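Local coordinates for sugar ABC transporter substrate-binding protein, BlMnBP1 (PDB 6I5R), which binds manno-oligosaccharides such as mannobiose outside the cell and probably hands them to the membrane part of its ABC transporter for uptake, at residues 241-245 / 425-429; 301-305 / 369-373. All blocks are in the same frame, centred on the assembly; numbering follows the deposited sequence.

Interaction 1: 241-245 / 425-429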
ATOM      1  N   TYR A 241      11.727  -3.714  14.396  1.00 16.39           N
ATOM      2  CA  TYR A 241      11.405  -3.499  15.807  1.00 16.39           C
ATOM      3  C   TYR A 241      11.038  -2.046  16.085  1.00 16.39           C
ATOM      4  O   TYR A 241      10.091  -1.762  16.831  1.00 16.39           O
ATOM      5  CB  TYR A 241      12.601  -3.951  16.665  1.00 16.39           C
ATOM      6  CG  TYR A 241      12.467  -3.721  18.151  1.00 19.42           C
ATOM      7  CD1 TYR A 241      12.799  -2.486  18.701  1.00 16.39           C
ATOM      8  CD2 TYR A 241      12.025  -4.727  19.013  1.00 16.39           C
ATOM      9  CE1 TYR A 241      12.677  -2.259  20.056  1.00 16.39           C
ATOM     10  CE2 TYR A 241      11.888  -4.497  20.376  1.00 16.53           C
ATOM     11  CZ  TYR A 241      12.239  -3.258  20.889  1.00 21.49           C
ATOM     12  OH  TYR A 241      12.149  -2.979  22.235  1.00 16.39           O
ATOM     13  N   ALA A 242      11.793  -1.108  15.520  1.00 16.39           N
ATOM     14  CA  ALA A 242      11.540   0.283  15.857  1.00 17.14           C
ATOM     15  C   ALA A 242      10.198   0.742  15.325  1.00 16.98           C
ATOM     16  O   ALA A 242       9.615   1.695  15.856  1.00 16.39           O
ATOM     17  CB  ALA A 242      12.651   1.177  15.316  1.00 16.39           C
ATOM     18  N   VAL A 243       9.720   0.125  14.243  1.00 16.39           N
ATOM     19  CA  VAL A 243       8.439   0.514  13.673  1.00 17.59           C
ATOM     20  C   VAL A 243       7.308   0.065  14.574  1.00 16.39           C
ATOM     21  O   VAL A 243       6.439   0.851  14.956  1.00 16.39           O
ATOM     22  CB  VAL A 243       8.289  -0.082  12.265  1.00 16.39           C
ATOM     23  CG1 VAL A 243       6.895   0.179  11.695  1.00 16.86           C
ATOM     24  CG2 VAL A 243       9.358   0.458  11.350  1.00 16.39           C
ATOM     25  N   TYR A 244       7.298  -1.217  14.914  1.00 16.39           N
ATOM     26  CA  TYR A 244       6.222  -1.748  15.735  1.00 16.39           C
ATOM     27  C   TYR A 244       6.243  -1.165  17.130  1.00 16.39           C
ATOM     28  O   TYR A 244       5.181  -0.986  17.722  1.00 16.39           O
ATOM     29  CB  TYR A 244       6.316  -3.268  15.806  1.00 16.39           C
ATOM     30  CG  TYR A 244       6.175  -3.930  14.441  1.00 16.39           C
ATOM     31  CD1 TYR A 244       5.025  -3.757  13.686  1.00 16.39           C
ATOM     32  CD2 TYR A 244       7.192  -4.686  13.911  1.00 16.39           C
ATOM     33  CE1 TYR A 244       4.902  -4.344  12.443  1.00 16.39           C
ATOM     34  CE2 TYR A 244       7.081  -5.260  12.669  1.00 16.39           C
ATOM     35  CZ  TYR A 244       5.926  -5.103  11.952  1.00 16.85           C
ATOM     36  OH  TYR A 244       5.829  -5.718  10.711  1.00 16.39           O
ATOM     37  N   LYS A 245       7.434  -0.872  17.663  1.00 16.39           N
ATOM     38  CA  LYS A 245       7.515  -0.208  18.959  1.00 16.39           C
ATOM     39  C   LYS A 245       6.986   1.222  18.882  1.00 16.39           C
ATOM     40  O   LYS A 245       6.521   1.761  19.884  1.00 16.39           O
ATOM     41  CB  LYS A 245       8.960  -0.215  19.458  1.00 16.43           C
ATOM     42  CG  LYS A 245       9.178   0.495  20.792  1.00 16.45           C
ATOM     43  CD  LYS A 245      10.629   0.289  21.226  1.00 17.53           C
ATOM     44  CE  LYS A 245      10.818   0.496  22.751  1.00 25.11           C
ATOM     45  NZ  LYS A 245      10.553   1.913  23.126  1.00 18.58           N
ATOM     46  N   ILE A 425       6.600  -4.818  24.127  1.00 16.39           N
ATOM     47  CA  ILE A 425       6.860  -4.983  22.700  1.00 19.85           C
ATOM     48  C   ILE A 425       7.898  -6.075  22.489  1.00 18.28           C
ATOM     49  O   ILE A 425       7.837  -6.821  21.502  1.00 16.39           O
ATOM     50  CB  ILE A 425       7.283  -3.652  22.050  1.00 18.65           C
ATOM     51  CG1 ILE A 425       7.344  -3.806  20.525  1.00 17.47           C
ATOM     52  CG2 ILE A 425       8.662  -3.199  22.542  1.00 18.56           C
ATOM     53  CD1 ILE A 425       6.027  -4.197  19.864  1.00 18.40           C
ATOM     54  N   ASP A 426       8.843  -6.217  23.423  1.00 16.39           N
ATOM     55  CA  ASP A 426       9.858  -7.250  23.283  1.00 17.63           C
ATOM     56  C   ASP A 426       9.211  -8.621  23.212  1.00 18.32           C
ATOM     57  O   ASP A 426       9.603  -9.479  22.411  1.00 16.39           O
ATOM     58  CB  ASP A 426      10.822  -7.231  24.468  1.00 19.40           C
ATOM     59  CG  ASP A 426      11.822  -6.109  24.404  1.00 27.13           C
ATOM     60  OD1 ASP A 426      11.951  -5.471  23.357  1.00 22.54           O
ATOM     61  OD2 ASP A 426      12.507  -5.897  25.444  1.00 32.42           O
ATOM     62  N   GLN A 427       8.250  -8.857  24.104  1.00 16.39           N
ATOM     63  CA  GLN A 427       7.591 -10.142  24.183  1.00 16.39           C
ATOM     64  C   GLN A 427       6.782 -10.419  22.930  1.00 20.17           C
ATOM     65  O   GLN A 427       6.759 -11.551  22.442  1.00 16.39           O
ATOM     66  CB  GLN A 427       6.705 -10.172  25.413  1.00 17.53           C
ATOM     67  CG  GLN A 427       7.471 -10.195  26.709  1.00 19.81           C
ATOM     68  CD  GLN A 427       6.529 -10.177  27.903  1.00 21.55           C
ATOM     69  OE1 GLN A 427       5.806  -9.218  28.128  1.00 16.39           O
ATOM     70  NE2 GLN A 427       6.469 -11.291  28.612  1.00 29.92           N
ATOM     71  N   ILE A 428       6.109  -9.401  22.401  1.00 16.39           N
ATOM     72  CA  ILE A 428       5.370  -9.585  21.161  1.00 16.71           C
ATOM     73  C   ILE A 428       6.328  -9.903  20.027  1.00 16.42           C
ATOM     74  O   ILE A 428       6.098 -10.832  19.247  1.00 16.39           O
ATOM     75  CB  ILE A 428       4.517  -8.343  20.842  1.00 16.39           C
ATOM     76  CG1 ILE A 428       3.500  -8.069  21.931  1.00 16.39           C
ATOM     77  CG2 ILE A 428       3.797  -8.555  19.522  1.00 16.39           C
ATOM     78  CD1 ILE A 428       2.898  -6.650  21.880  1.00 17.92           C
ATOM     79  N   MET A 429       7.433  -9.156  19.928  1.00 16.39           N
ATOM     80  CA  MET A 429       8.365  -9.403  18.844  1.00 16.39           C
ATOM     81  C   MET A 429       9.020 -10.771  18.986  1.00 16.39           C
ATOM     82  O   MET A 429       9.284 -11.437  17.988  1.00 16.39           O
ATOM     83  CB  MET A 429       9.403  -8.301  18.798  1.00 16.79           C
ATOM     84  CG  MET A 429       8.801  -6.941  18.482  1.00 16.39           C
ATOM     85  SD  MET A 429       8.138  -6.752  16.811  1.00 16.39           S
ATOM     86  CE  MET A 429       6.394  -6.994  17.079  1.00 16.39           C
TER

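Interaction 2: 301-305 / 369-373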
ATOM      1  N   GLY A 301      -0.227  17.836   5.745  1.00 16.39           N
ATOM      2  CA  GLY A 301       1.121  17.623   5.282  1.00 16.39           C
ATOM      3  C   GLY A 301       1.436  16.136   5.246  1.00 18.45           C
ATOM      4  O   GLY A 301       0.658  15.292   5.680  1.00 16.39           O
ATOM      5  N   TYR A 302       2.600  15.829   4.715  1.00 16.39           N
ATOM      6  CA  TYR A 302       3.023  14.444   4.585  1.00 17.12           C
ATOM      7  C   TYR A 302       4.503  14.394   4.916  1.00 16.39           C
ATOM      8  O   TYR A 302       5.289  15.165   4.364  1.00 16.39           O
ATOM      9  CB  TYR A 302       2.734  13.925   3.174  1.00 16.39           C
ATOM     10  CG  TYR A 302       2.980  12.469   3.032  1.00 16.93           C
ATOM     11  CD1 TYR A 302       2.198  11.531   3.695  1.00 18.13           C
ATOM     12  CD2 TYR A 302       3.965  12.027   2.196  1.00 20.25           C
ATOM     13  CE1 TYR A 302       2.454  10.159   3.532  1.00 16.39           C
ATOM     14  CE2 TYR A 302       4.224  10.692   2.042  1.00 22.17           C
ATOM     15  CZ  TYR A 302       3.464   9.773   2.682  1.00 18.76           C
ATOM     16  OH  TYR A 302       3.808   8.450   2.438  1.00 27.90           O
ATOM     17  N   MET A 303       4.872  13.536   5.851  1.00 16.39           N
ATOM     18  CA  MET A 303       6.251  13.455   6.286  1.00 18.63           C
ATOM     19  C   MET A 303       6.762  12.035   6.192  1.00 22.60           C
ATOM     20  O   MET A 303       5.984  11.073   6.215  1.00 16.39           O
ATOM     21  CB  MET A 303       6.405  13.933   7.731  1.00 18.10           C
ATOM     22  CG  MET A 303       5.536  13.184   8.710  1.00 16.47           C
ATOM     23  SD  MET A 303       5.943  13.740  10.368  1.00 39.46           S
ATOM     24  CE  MET A 303       6.955  12.402  10.862  1.00 23.59           C
ATOM     25  N   PRO A 304       8.071  11.872   6.118  1.00 21.33           N
ATOM     26  CA  PRO A 304       8.642  10.527   6.209  1.00 17.38           C
ATOM     27  C   PRO A 304       8.342   9.914   7.565  1.00 19.44           C
ATOM     28  O   PRO A 304       8.164  10.617   8.561  1.00 16.39           O
ATOM     29  CB  PRO A 304      10.144  10.763   6.001  1.00 22.50           C
ATOM     30  CG  PRO A 304      10.238  12.154   5.383  1.00 19.81           C
ATOM     31  CD  PRO A 304       9.116  12.911   5.970  1.00 23.15           C
ATOM     32  N   PHE A 305       8.271   8.591   7.596  1.00 16.39           N
ATOM     33  CA  PHE A 305       8.199   7.896   8.869  1.00 16.39           C
ATOM     34  C   PHE A 305       9.437   8.251   9.688  1.00 16.39           C
ATOM     35  O   PHE A 305      10.537   8.342   9.138  1.00 16.39           O
ATOM     36  CB  PHE A 305       8.117   6.367   8.679  1.00 16.39           C
ATOM     37  CG  PHE A 305       7.754   5.613   9.962  1.00 16.58           C
ATOM     38  CD1 PHE A 305       8.747   5.150  10.815  1.00 18.02           C
ATOM     39  CD2 PHE A 305       6.436   5.409  10.325  1.00 17.91           C
ATOM     40  CE1 PHE A 305       8.435   4.506  11.990  1.00 18.99           C
ATOM     41  CE2 PHE A 305       6.120   4.761  11.506  1.00 19.36           C
ATOM     42  CZ  PHE A 305       7.129   4.303  12.341  1.00 16.39           C
ATOM     43  N   THR A 369       2.971  16.232  -3.203  1.00 25.98           N
ATOM     44  CA  THR A 369       3.069  15.734  -1.831  1.00 23.32           C
ATOM     45  C   THR A 369       4.503  15.519  -1.384  1.00 27.46           C
ATOM     46  O   THR A 369       4.767  15.411  -0.173  1.00 25.61           O
ATOM     47  CB  THR A 369       2.350  14.382  -1.728  1.00 24.14           C
ATOM     48  OG1 THR A 369       0.973  14.514  -2.110  1.00 32.20           O
ATOM     49  CG2 THR A 369       2.458  13.782  -0.335  1.00 30.36           C
ATOM     50  N   TYR A 370       5.398  15.341  -2.345  1.00 20.53           N
ATOM     51  CA  TYR A 370       6.799  15.092  -2.086  1.00 25.79           C
ATOM     52  C   TYR A 370       7.527  16.416  -2.068  1.00 24.92           C
ATOM     53  O   TYR A 370       8.321  16.714  -2.984  1.00 38.27           O
ATOM     54  CB  TYR A 370       7.322  14.112  -3.104  1.00 25.95           C
ATOM     55  CG  TYR A 370       6.629  12.795  -3.009  1.00 20.22           C
ATOM     56  CD1 TYR A 370       7.050  11.864  -2.086  1.00 21.74           C
ATOM     57  CD2 TYR A 370       5.551  12.487  -3.821  1.00 24.86           C
ATOM     58  CE1 TYR A 370       6.441  10.656  -1.974  1.00 21.81           C
ATOM     59  CE2 TYR A 370       4.916  11.242  -3.721  1.00 25.76           C
ATOM     60  CZ  TYR A 370       5.374  10.338  -2.780  1.00 21.79           C
ATOM     61  OH  TYR A 370       4.790   9.093  -2.597  1.00 23.28           O
ATOM     62  N   GLU A 371       7.209  17.203  -0.981  1.00 31.68           N
ATOM     63  CA  GLU A 371       8.032  18.364  -0.702  1.00 22.48           C
ATOM     64  C   GLU A 371       8.688  18.407   0.654  1.00 26.27           C
ATOM     65  O   GLU A 371       9.736  19.122   0.766  1.00 34.08           O
ATOM     66  CB  GLU A 371       7.215  19.635  -0.964  1.00 29.33           C
ATOM     67  CG  GLU A 371       5.909  19.741  -0.188  1.00 31.99           C
ATOM     68  CD  GLU A 371       5.229  21.061  -0.343  1.00 26.26           C
ATOM     69  OE1 GLU A 371       5.913  21.969  -0.837  1.00 40.78           O
ATOM     70  OE2 GLU A 371       4.013  21.184  -0.002  1.00 33.28           O
ATOM     71  N   THR A 372       8.163  17.593   1.664  1.00 27.55           N
ATOM     72  CA  THR A 372       9.013  17.378   2.844  1.00 24.20           C
ATOM     73  C   THR A 372      10.105  16.229   2.654  1.00 25.03           C
ATOM     74  O   THR A 372      10.700  15.692   3.650  1.00 27.70           O
ATOM     75  CB  THR A 372       8.198  17.057   4.077  1.00 24.68           C
ATOM     76  OG1 THR A 372       7.404  15.964   3.689  1.00 33.44           O
ATOM     77  CG2 THR A 372       7.270  18.248   4.461  1.00 29.77           C
ATOM     78  N   PHE A 373      10.293  15.808   1.402  1.00 29.53           N
ATOM     79  CA  PHE A 373      11.024  14.597   1.062  1.00 26.24           C
ATOM     80  C   PHE A 373      12.274  14.913   0.249  1.00 25.59           C
ATOM     81  O   PHE A 373      12.864  14.014  -0.362  1.00 23.78           O
ATOM     82  CB  PHE A 373      10.090  13.661   0.295  1.00 25.29           C
ATOM     83  CG  PHE A 373       9.212  12.840   1.174  1.00 25.99           C
ATOM     84  CD1 PHE A 373       8.102  13.396   1.785  1.00 20.51           C
ATOM     85  CD2 PHE A 373       9.501  11.516   1.417  1.00 21.10           C
ATOM     86  CE1 PHE A 373       7.308  12.636   2.604  1.00 19.56           C
ATOM     87  CE2 PHE A 373       8.705  10.773   2.251  1.00 21.67           C
ATOM     88  CZ  PHE A 373       7.613  11.343   2.836  1.00 20.46           C
TER
HETATM   89  O   HOH W   1       5.280  16.748   1.926  1.00 29.14           O

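Interaction 1: 241-245 / 425-429
Y241 and D426 make the polar tie between these two helices: the phenol OH of Y241 donates to OD1 of D426 over 2.7 Å. The oxygen is met on its syn side, with the donor 25° out of the carboxylate plane; OD1 of D426 lies at the edge of the Y241 ring, and the carboxylate is moderately tilted against the ring plane. Y241 gets there because its ring is swung anti to the backbone N (chi1 176°), which carries the OH across to the other helix. Close to the same oxygen, the methyl CG2 of I425 packs 3.5 Å from the Y241 OH, coming from another direction than the carboxylate. The other branch of I425 runs on over the backbone of the first helix, CG1 standing 3.9 Å from CA of K245 and CD1 4.0 Å from the carbonyl O of Y244. A turn near the start of helix 239-252 here meets the first turn of the C-terminal helix 425-443, in the helical part of a periplasmic-binding-protein fold; the axes of these short segments pass 10.5 Å apart, with 124° between their N-to-C directions. One turn on, M429, its chain bent at chi2 and chi3, brings its sulfur to Y244, a Met-aromatic contact with SD 3.7 Å from CD2 and placed obliquely to the ring. Its CG meanwhile rests 3.9 Å from CD2 of Y241. Farther out, the Y244 hydroxyl is bonded to D204 and its ring meets W432 edge-to-face, while the K245 amine reaches one turn further along its own helix to a salt bridge with D249.

Interaction 2: 301-305 / 369-373
Y302 and F373 form the aromatic part of this contact. Their rings are near parallel, with planes 15° apart, but strongly offset: the centroids are 5.3 Å apart, there is little ring-over-ring overlap, and the two meet at CD2 of Y302 and CE1 of F373. P304 lies over one face of F373 in a CH-pi contact, its CG 3.8 Å from the ring centroid, while CD1 of Y370 approaches the opposite face. Apolar packing adds the T369 methyl: with CG2 anti to the backbone N, it reaches to 3.4 Å from CD2 of Y302.

The polar contacts converge on the carbonyl O of Y302. OG1 of T372 donates to it in a bond modelled implausibly short, so its exact length is doubtful, and a water donates to it as well. That water also donates to the T369 carbonyl O and accepts from the T372 N, linking T369, at the start of the inverse gamma turn centred on Y370, and T372, just past it, to the strand. Beyond the pair, the hydroxyls of Y302 and Y370 both bond to T149. G301 and M303 pair with strand 139-155, placing this contact where a loop packs against a strand of the mixed sheet in a periplasmic-binding-protein fold.

In the fold
The centres of the two contacts lie 25 Å apart, yet they touch directly, CG1 of V243 packing at 4.2 Å against CZ of F305. Along the chain, 301-305 and 369-373 both fall between 241-245 and 425-429, so the strand-loop contact sits within the span that interaction 1 closes. Interaction 1 packs the last helix against helix 239-252, whereas interaction 2 fastens the loop before strand 377-379 to strand 300-304, which pairs with strand 139-155. Interaction 2 lies deeper, its centre about 16 Å from the centre of the chain against about 21 Å for interaction 1, and the Y302 side chain is about 11 Å from a bound beta-D-mannopyranose.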